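Local coordinates for CCN family member 3 (Rattus norvegicus, PDB 5NB8), which acts as a secreted matricellular signalling protein that binds integrins and NOTCH1 to regulate cell proliferation, adhesion, migration, differentiation and survival, at residues I12-N15 with G16-F19. Sequence-based numbering, arbitrary orientation.
Sequences IYRN and GEKF
Tyr-13 turns CG anti to its own carbonyl carbon (chi1 -65°), and Phe-19 sets CG between its backbone N and carbonyl carbon (chi1 64°), which brings their rings face to face. Between them runs a type II beta turn, Arg-14 to Glu-17, linking strands 11-13 and 18-19 of the von Willebrand factor type C domain. The ring planes are nearly parallel, 10° apart, with centroids 3.8 Å from each other. Phe-19 CD1 sits over the centre of the tyrosine ring, whereas Tyr-13 CZ lies toward the rim of the phenylalanine. Phe-8 meets the Phe-19 ring at a steeper tilt, and Tyr-13 also touches Cys-29. Replacing Tyr-13 by alanine would remove its ring, and Phe-19 would probably lose the stacking partner on one face and turn more freely. The turn is closed by Glu-17 N, which donates to Arg-14 O at 2.8 Å. Gly-16 takes the positive phi of the third position, where a CB would clash with Asn-15 O. Asn-15 OD1 accepts from Asp-31 N, tying the turn to the neighbouring hairpin. The Glu-17 side chain, extended beyond CG, reaches back toward Arg-14. Its OE1 takes a straight bond from Arg-14 N at 2.7 Å, on the anti side of the carboxylate and somewhat out of its plane. OE1 also lies over one face of the Arg-14 guanidinium, a long salt bridge of charges alone. A water bridges the same pair, donating to Glu-17 OE1 at 2.8 Å and accepting from Arg-14 NE at 3.2 Å.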
loop_
_atom_site.group_PDB
_atom_site.type_symbol
_atom_site.label_atom_id
_atom_site.label_comp_id
_atom_site.label_asym_id
_atom_site.label_seq_id
_atom_site.Cartn_x
_atom_site.Cartn_y
_atom_site.Cartn_z
ATOM N N ILE A 12 -6.062 15.692 9.521
ATOM C CA ILE A 12 -4.769 16.164 10.021
ATOM C C ILE A 12 -4.097 15.024 10.757
ATOM O O ILE A 12 -4.720 14.365 11.597
ATOM C CB ILE A 12 -4.928 17.378 10.951
ATOM C CG1 ILE A 12 -5.487 18.584 10.209
ATOM C CG2 ILE A 12 -3.566 17.729 11.633
ATOM C CD1 ILE A 12 -5.975 19.678 11.148
ATOM N N TYR A 13 -2.832 14.789 10.447
ATOM C CA TYR A 13 -2.010 13.829 11.166
ATOM C C TYR A 13 -0.847 14.576 11.804
ATOM O O TYR A 13 -0.254 15.459 11.181
ATOM C CB TYR A 13 -1.523 12.718 10.222
ATOM C CG TYR A 13 -2.687 11.888 9.709
ATOM C CD1 TYR A 13 -3.268 10.903 10.502
ATOM C CD2 TYR A 13 -3.241 12.133 8.466
ATOM C CE1 TYR A 13 -4.362 10.163 10.046
ATOM C CE2 TYR A 13 -4.322 11.403 8.002
ATOM C CZ TYR A 13 -4.870 10.420 8.786
ATOM O OH TYR A 13 -5.944 9.717 8.309
ATOM N N ARG A 14 -0.529 14.233 13.046
ATOM C CA ARG A 14 0.507 14.975 13.733
ATOM C C ARG A 14 1.876 14.456 13.321
ATOM O O ARG A 14 2.017 13.341 12.808
ATOM C CB ARG A 14 0.308 14.907 15.251
ATOM C CG ARG A 14 -0.824 15.826 15.742
ATOM C CD ARG A 14 -1.151 15.642 17.215
ATOM N NE ARG A 14 -1.695 14.314 17.475
ATOM C CZ ARG A 14 -1.014 13.320 18.037
ATOM N NH1 ARG A 14 0.244 13.513 18.423
ATOM N NH2 ARG A 14 -1.598 12.140 18.222
ATOM N N ASN A 15 2.880 15.324 13.469
ATOM C CA ASN A 15 4.259 14.938 13.219
ATOM C C ASN A 15 4.580 13.659 13.976
ATOM O O ASN A 15 4.218 13.507 15.144
ATOM C CB ASN A 15 5.217 16.062 13.649
ATOM C CG ASN A 15 6.689 15.706 13.420
ATOM O OD1 ASN A 15 7.061 15.146 12.381
ATOM N ND2 ASN A 15 7.536 16.034 14.401
ATOM N N GLY A 16 5.235 12.726 13.297
ATOM C CA GLY A 16 5.498 11.430 13.876
ATOM C C GLY A 16 4.311 10.482 13.966
ATOM O O GLY A 16 4.511 9.318 14.337
ATOM N N GLU A 17 3.092 10.920 13.644
ATOM C CA GLU A 17 1.918 10.045 13.727
ATOM C C GLU A 17 1.850 9.089 12.533
ATOM O O GLU A 17 2.216 9.442 11.408
ATOM C CB GLU A 17 0.628 10.878 13.814
ATOM C CG GLU A 17 -0.684 10.084 13.940
ATOM C CD GLU A 17 -1.934 10.949 14.222
ATOM O OE1 GLU A 17 -1.829 12.195 14.279
ATOM O OE2 GLU A 17 -3.034 10.369 14.394
ATOM N N LYS A 18 1.356 7.879 12.785
ATOM C CA LYS A 18 1.231 6.825 11.788
ATOM C C LYS A 18 -0.231 6.464 11.549
ATOM O O LYS A 18 -1.051 6.485 12.466
ATOM C CB LYS A 18 1.992 5.574 12.234
ATOM C CG LYS A 18 3.502 5.755 12.309
ATOM C CD LYS A 18 4.194 4.493 12.818
ATOM C CE LYS A 18 5.702 4.700 12.947
ATOM N NZ LYS A 18 6.392 4.855 11.632
ATOM N N PHE A 19 -0.558 6.099 10.312
ATOM C CA PHE A 19 -1.941 5.740 10.008
ATOM C C PHE A 19 -1.965 4.807 8.809
ATOM O O PHE A 19 -0.962 4.613 8.117
ATOM C CB PHE A 19 -2.794 6.976 9.727
ATOM C CG PHE A 19 -2.359 7.738 8.508
ATOM C CD1 PHE A 19 -1.266 8.593 8.569
ATOM C CD2 PHE A 19 -3.035 7.602 7.303
ATOM C CE1 PHE A 19 -0.851 9.295 7.455
ATOM C CE2 PHE A 19 -2.625 8.306 6.183
ATOM C CZ PHE A 19 -1.527 9.162 6.268
HETATM O O HOH W 1 -4.048 13.456 15.444
#